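PDB 3JWH: Hen1 from Anabaena variabilis, which probably transfers a methyl group from S-adenosylmethionine to the 2'-oxygen of the 3'-terminal nucleotide of RNA. Local coordinates for residues L36-G41 against R64-A69; Q55-D60 against Q87-A92. One frame throughout, in Å; residues are numbered along the deposited sequence.

Contact 1. Residues L36-G41 against R64-A69. With SAH (S-adenosyl-L-homocysteine), chain C.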
loop_
_atom_site.group_PDB
_atom_site.type_symbol
_atom_site.label_atom_id
_atom_site.label_comp_id
_atom_site.label_asym_id
_atom_site.label_seq_id
_atom_site.Cartn_x
_atom_site.Cartn_y
_atom_site.Cartn_z
ATOM N N LEU A 36 3.165 4.623 0.359
ATOM C CA LEU A 36 2.703 5.622 1.323
ATOM C C LEU A 36 2.480 5.018 2.714
ATOM O O LEU A 36 1.631 4.165 2.901
ATOM C CB LEU A 36 1.432 6.290 0.796
ATOM C CG LEU A 36 1.538 6.800 -0.653
ATOM C CD1 LEU A 36 0.166 7.177 -1.170
ATOM C CD2 LEU A 36 2.495 7.985 -0.721
ATOM N N GLY A 37 3.246 5.496 3.684
ATOM C CA GLY A 37 3.171 4.976 5.035
ATOM C C GLY A 37 4.034 3.729 4.994
ATOM O O GLY A 37 3.639 2.659 5.447
ATOM N N CYS A 38 5.232 3.880 4.447
ATOM C CA CYS A 38 6.160 2.770 4.277
ATOM C C CYS A 38 6.712 2.112 5.547
ATOM O O CYS A 38 7.237 1.003 5.489
ATOM C CB CYS A 38 7.317 3.216 3.385
ATOM S SG CYS A 38 8.431 4.391 4.157
ATOM N N GLY A 39 6.604 2.786 6.682
ATOM C CA GLY A 39 7.111 2.206 7.908
ATOM C C GLY A 39 8.578 1.822 7.820
ATOM O O GLY A 39 9.387 2.550 7.237
ATOM N N GLN A 40 8.916 0.661 8.372
ATOM C CA GLN A 40 10.297 0.185 8.388
ATOM C C GLN A 40 10.849 -0.271 7.043
ATOM O O GLN A 40 12.003 -0.681 6.965
ATOM C CB GLN A 40 10.451 -0.955 9.390
ATOM C CG GLN A 40 9.806 -0.690 10.731
ATOM C CD GLN A 40 10.310 -1.631 11.810
ATOM O OE1 GLN A 40 10.477 -2.834 11.576
ATOM N NE2 GLN A 40 10.546 -1.089 13.000
ATOM N N GLY A 41 10.032 -0.226 5.996
ATOM C CA GLY A 41 10.509 -0.605 4.678
ATOM C C GLY A 41 10.456 -2.074 4.306
ATOM O O GLY A 41 11.235 -2.529 3.472
ATOM N N ARG A 64 11.729 8.139 12.949
ATOM C CA ARG A 64 12.260 6.920 13.539
ATOM C C ARG A 64 12.121 5.754 12.566
ATOM O O ARG A 64 13.077 5.025 12.306
ATOM C CB ARG A 64 11.523 6.591 14.838
ATOM C CG ARG A 64 12.181 5.470 15.619
ATOM C CD ARG A 64 13.499 5.928 16.202
ATOM N NE ARG A 64 14.516 4.878 16.203
ATOM C CZ ARG A 64 15.385 4.681 15.216
ATOM N NH1 ARG A 64 15.363 5.464 14.142
ATOM N NH2 ARG A 64 16.298 3.720 15.315
ATOM N N SER A 65 10.929 5.596 12.014
ATOM C CA SER A 65 10.674 4.521 11.068
ATOM C C SER A 65 11.491 4.636 9.793
ATOM O O SER A 65 11.962 3.625 9.266
ATOM C CB SER A 65 9.193 4.476 10.728
ATOM O OG SER A 65 8.462 4.004 11.844
ATOM N N LEU A 66 11.659 5.855 9.285
ATOM C CA LEU A 66 12.437 6.046 8.066
ATOM C C LEU A 66 13.914 5.742 8.304
ATOM O O LEU A 66 14.578 5.223 7.420
ATOM C CB LEU A 66 12.287 7.478 7.528
ATOM C CG LEU A 66 11.255 7.872 6.453
ATOM C CD1 LEU A 66 10.308 6.750 6.089
ATOM C CD2 LEU A 66 10.507 9.070 6.955
ATOM N N GLU A 67 14.440 6.073 9.479
ATOM C CA GLU A 67 15.851 5.789 9.755
ATOM C C GLU A 67 16.041 4.275 9.790
ATOM O O GLU A 67 17.012 3.743 9.258
ATOM C CB GLU A 67 16.299 6.390 11.094
ATOM C CG GLU A 67 16.395 7.919 11.129
ATOM C CD GLU A 67 17.432 8.494 10.159
ATOM O OE1 GLU A 67 17.246 8.355 8.930
ATOM O OE2 GLU A 67 18.433 9.088 10.626
ATOM N N ILE A 68 15.106 3.580 10.422
ATOM C CA ILE A 68 15.185 2.135 10.494
ATOM C C ILE A 68 15.094 1.548 9.083
ATOM O O ILE A 68 15.867 0.661 8.731
ATOM C CB ILE A 68 14.072 1.585 11.413
ATOM C CG1 ILE A 68 14.355 2.038 12.856
ATOM C CG2 ILE A 68 14.007 0.073 11.324
ATOM C CD1 ILE A 68 13.275 1.705 13.839
ATOM N N ALA A 69 14.170 2.056 8.269
ATOM C CA ALA A 69 14.026 1.569 6.896
ATOM C C ALA A 69 15.362 1.649 6.151
ATOM O O ALA A 69 15.795 0.682 5.519
ATOM C CB ALA A 69 12.979 2.378 6.160
HETATM N N SAH C . 3.303 -0.460 5.609
HETATM C CA SAH C . 4.260 -0.887 6.642
HETATM C CB SAH C . 3.595 -0.798 8.017
HETATM C CG SAH C . 3.096 0.623 8.277
HETATM S SD SAH C . 2.222 0.831 9.872
HETATM C C SAH C . 4.678 -2.336 6.388
HETATM O O SAH C . 4.029 -3.218 6.992
HETATM O OXT SAH C . 5.632 -2.527 5.602
HETATM C "C5'" SAH C . 1.488 2.471 9.530
HETATM C "C4'" SAH C . 2.523 3.429 8.938
HETATM O "O4'" SAH C . 1.843 4.599 8.449
HETATM C "C3'" SAH C . 3.500 3.894 10.022
HETATM O "O3'" SAH C . 4.808 4.049 9.466
HETATM C "C2'" SAH C . 2.913 5.256 10.394
HETATM O "O2'" SAH C . 3.953 6.090 10.913
HETATM C "C1'" SAH C . 2.530 5.734 8.995
HETATM N N9 SAH C . 1.602 6.884 9.034
HETATM C C8 SAH C . 0.514 6.981 9.794
HETATM N N7 SAH C . -0.101 8.135 9.547
HETATM C C5 SAH C . 0.600 8.782 8.621
HETATM C C6 SAH C . 0.462 10.002 7.980
HETATM N N6 SAH C . -0.559 10.806 8.274
HETATM N N1 SAH C . 1.373 10.366 7.075
HETATM C C2 SAH C . 2.401 9.579 6.785
HETATM N N3 SAH C . 2.565 8.413 7.377
HETATM C C4 SAH C . 1.689 7.984 8.295
#
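The glycine-rich loop of a Rossmann-fold methyltransferase, here Gly37, Cys38, Gly39, Gln40 and Gly41 after strand 32-36, lies between S-adenosyl-L-homocysteine and helix 63-73, with Cys38 to Gly41 packed on Ser65, Leu66, Ile68 and Ala69. On the cofactor side, SAH N donates a hydrogen bond to Gly37 O at 3.1 Å, and Gly39 CA comes within 3.3 Å of SAH O3'. Neither glycine could readily carry a side chain, because a CB on Gly37 would run into SAH O4' and one on Gly39 would be crowded by SAH CA. Cys38 to Gly41 form a type II' turn, closed by Gly41 N on Cys38 O, and Gly41 is the N-cap of helix 42-49. Towards helix 63-73 the contact is van der Waals in character apart from a CA-H...O contact between Ala69 CA and Gln40 O, 3.0 Å long; that same carbonyl oxygen accepts a hydrogen bond from Arg72. Ala69 CB lies against the Gln40 carbonyl, and a CB on Gly41 would press on it. Gln40 and Ile68 run side by side, with the amide NE2 of the glutamine 4.0 Å from Ile68 CD1. Deeper in, Cys38 SG, set between its own backbone N and carbonyl carbon (chi1 70°), meets Leu66 CD1 at 3.6 Å.

Contact 2. Residues Q55-D60 against Q87-A92. With SAH (S-adenosyl-L-homocysteine), chain C.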
loop_
_atom_site.group_PDB
_atom_site.type_symbol
_atom_site.label_atom_id
_atom_site.label_comp_id
_atom_site.label_asym_id
_atom_site.label_seq_id
_atom_site.Cartn_x
_atom_site.Cartn_y
_atom_site.Cartn_z
ATOM N N GLN A 55 11.769 2.127 -10.001
ATOM C CA GLN A 55 11.832 3.204 -9.036
ATOM C C GLN A 55 11.004 2.845 -7.822
ATOM O O GLN A 55 9.853 2.436 -7.945
ATOM C CB GLN A 55 11.337 4.512 -9.639
ATOM C CG GLN A 55 11.342 5.662 -8.654
ATOM C CD GLN A 55 11.054 6.996 -9.333
ATOM O OE1 GLN A 55 10.470 7.038 -10.415
ATOM N NE2 GLN A 55 11.451 8.083 -8.691
ATOM N N ILE A 56 11.628 2.973 -6.660
ATOM C CA ILE A 56 11.001 2.671 -5.388
ATOM C C ILE A 56 11.064 3.900 -4.476
ATOM O O ILE A 56 12.144 4.368 -4.147
ATOM C CB ILE A 56 11.734 1.502 -4.650
ATOM C CG1 ILE A 56 11.657 0.204 -5.449
ATOM C CG2 ILE A 56 11.146 1.298 -3.299
ATOM C CD1 ILE A 56 12.604 0.123 -6.586
ATOM N N THR A 57 9.915 4.433 -4.076
ATOM C CA THR A 57 9.911 5.558 -3.163
ATOM C C THR A 57 9.034 5.234 -1.969
ATOM O O THR A 57 7.902 4.821 -2.144
ATOM C CB THR A 57 9.366 6.840 -3.812
ATOM O OG1 THR A 57 10.262 7.277 -4.834
ATOM C CG2 THR A 57 9.232 7.934 -2.767
ATOM N N GLY A 58 9.565 5.437 -0.766
ATOM C CA GLY A 58 8.819 5.193 0.459
ATOM C C GLY A 58 8.575 6.493 1.205
ATOM O O GLY A 58 9.488 7.291 1.381
ATOM N N VAL A 59 7.340 6.702 1.653
ATOM C CA VAL A 59 6.959 7.915 2.359
ATOM C C VAL A 59 6.393 7.604 3.743
ATOM O O VAL A 59 5.565 6.718 3.874
ATOM C CB VAL A 59 5.863 8.699 1.554
ATOM C CG1 VAL A 59 5.528 10.014 2.263
ATOM C CG2 VAL A 59 6.335 8.958 0.127
ATOM N N ASP A 60 6.838 8.329 4.772
ATOM C CA ASP A 60 6.303 8.140 6.122
ATOM C C ASP A 60 6.460 9.412 6.943
ATOM O O ASP A 60 7.413 10.160 6.752
ATOM C CB ASP A 60 7.003 6.989 6.851
ATOM C CG ASP A 60 6.089 6.321 7.876
ATOM O OD1 ASP A 60 5.941 6.833 9.005
ATOM O OD2 ASP A 60 5.492 5.286 7.527
ATOM N N GLN A 87 14.349 5.998 -2.821
ATOM C CA GLN A 87 14.176 7.353 -2.326
ATOM C C GLN A 87 13.291 7.273 -1.082
ATOM O O GLN A 87 12.246 6.627 -1.099
ATOM C CB GLN A 87 13.508 8.215 -3.403
ATOM C CG GLN A 87 13.711 9.706 -3.269
ATOM C CD GLN A 87 12.817 10.495 -4.219
ATOM O OE1 GLN A 87 12.678 10.148 -5.401
ATOM N NE2 GLN A 87 12.216 11.563 -3.715
ATOM N N LEU A 88 13.730 7.919 -0.007
ATOM C CA LEU A 88 13.011 7.962 1.266
ATOM C C LEU A 88 12.584 9.404 1.551
ATOM O O LEU A 88 13.395 10.319 1.498
ATOM C CB LEU A 88 13.916 7.454 2.385
ATOM C CG LEU A 88 13.633 6.060 2.954
ATOM C CD1 LEU A 88 13.287 5.082 1.863
ATOM C CD2 LEU A 88 14.830 5.600 3.724
ATOM N N ILE A 89 11.311 9.594 1.859
ATOM C CA ILE A 89 10.779 10.925 2.107
ATOM C C ILE A 89 9.952 11.023 3.391
ATOM O O ILE A 89 9.058 10.202 3.626
ATOM C CB ILE A 89 9.860 11.354 0.949
ATOM C CG1 ILE A 89 10.657 11.490 -0.343
ATOM C CG2 ILE A 89 9.155 12.648 1.303
ATOM C CD1 ILE A 89 9.769 11.630 -1.565
ATOM N N GLN A 90 10.248 12.027 4.221
ATOM C CA GLN A 90 9.465 12.230 5.425
ATOM C C GLN A 90 8.338 13.170 5.015
ATOM O O GLN A 90 8.564 14.159 4.304
ATOM C CB GLN A 90 10.289 12.862 6.560
ATOM C CG GLN A 90 9.547 12.920 7.912
ATOM C CD GLN A 90 8.470 14.007 7.986
ATOM O OE1 GLN A 90 7.521 13.906 8.775
ATOM N NE2 GLN A 90 8.624 15.057 7.182
ATOM N N GLY A 91 7.123 12.842 5.435
ATOM C CA GLY A 91 5.982 13.674 5.105
ATOM C C GLY A 91 4.673 13.026 5.510
ATOM O O GLY A 91 4.591 11.806 5.611
ATOM N N ALA A 92 3.659 13.844 5.756
ATOM C CA ALA A 92 2.337 13.362 6.124
ATOM C C ALA A 92 1.590 12.972 4.850
ATOM O O ALA A 92 1.791 13.570 3.796
ATOM C CB ALA A 92 1.589 14.441 6.860
HETATM N N SAH C . 3.303 -0.460 5.609
HETATM C CA SAH C . 4.260 -0.887 6.642
HETATM C CB SAH C . 3.595 -0.798 8.017
HETATM C CG SAH C . 3.096 0.623 8.277
HETATM S SD SAH C . 2.222 0.831 9.872
HETATM C C SAH C . 4.678 -2.336 6.388
HETATM O O SAH C . 4.029 -3.218 6.992
HETATM O OXT SAH C . 5.632 -2.527 5.602
HETATM C "C5'" SAH C . 1.488 2.471 9.530
HETATM C "C4'" SAH C . 2.523 3.429 8.938
HETATM O "O4'" SAH C . 1.843 4.599 8.449
HETATM C "C3'" SAH C . 3.500 3.894 10.022
HETATM O "O3'" SAH C . 4.808 4.049 9.466
HETATM C "C2'" SAH C . 2.913 5.256 10.394
HETATM O "O2'" SAH C . 3.953 6.090 10.913
HETATM C "C1'" SAH C . 2.530 5.734 8.995
HETATM N N9 SAH C . 1.602 6.884 9.034
HETATM C C8 SAH C . 0.514 6.981 9.794
HETATM N N7 SAH C . -0.101 8.135 9.547
HETATM C C5 SAH C . 0.600 8.782 8.621
HETATM C C6 SAH C . 0.462 10.002 7.980
HETATM N N6 SAH C . -0.559 10.806 8.274
HETATM N N1 SAH C . 1.373 10.366 7.075
HETATM C C2 SAH C . 2.401 9.579 6.785
HETATM N N3 SAH C . 2.565 8.413 7.377
HETATM C C4 SAH C . 1.689 7.984 8.295
#
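Asp60 binds the ribose of S-adenosyl-L-homocysteine through its carboxylate: SAH O2' donates to OD1 at 2.9 Å, while O3' is modelled so close to OD2 that the length of that bond is doubtful. Ser62 N and Gly39 N also donate to OD1 and OD2 respectively, which probably helps to hold the carboxylate in its rotation. Behind this acid, Asp60 N binds Ile89 O at 3.1 Å, and its carbonyl receives Gly91 N at 3.0 Å from above the carbonyl plane, 53° out of it. Further back, Gly58 bonds through its N to Gln87 O and through its O to Ile89 N; Gln87 N to Ile56 O is weak. The ladder is parallel and joins the edge strand 86-90 to strand 55-60 of the Rossmann-fold sheet, where an acid ending the second strand and binding the ribose is a hallmark of these methyltransferases. Past the strand, Gly91 O and Ala92 CA each approach the adenine at 3.3 Å, to SAH C2 and N1 respectively. On the sheet face bearing Thr57, Val59, Gln87 and Ile89, Thr57 CG2 stands anti to its own N (OG1 at chi1 -67°) and meets Ile89 CD1 at 3.9 Å, while OG1 bonds to Tyr103 OH and lies alongside Gln87 CB. A serine at Thr57 would probably open a gap beside Ile89 CD1. Farther along, Gln55 and Gln87 lie side by side, their amide planes 38° apart.

Read from the N terminus, strand 32-36 runs into the loop 36-41, helix 42-49 leads on to strand 55-60, and helix 63-73 follows at once. Contact 1 closes when residues 64-69 fold back on that loop, 23 residues apart at their nearest ends. The chain then passes helix 80-83 and enters strand 86-90, where contact 2 closes over a span of 27. The two closures cross rather than nest, since 55-60 lies inside the first and 87-92 beyond it. Contact 1 thus ties loop to helix, contact 2 strand to strand. Their centres are about 8 Å apart, and Gly37 N probably bonds to Val59 O, joining them directly beside the shared cofactor.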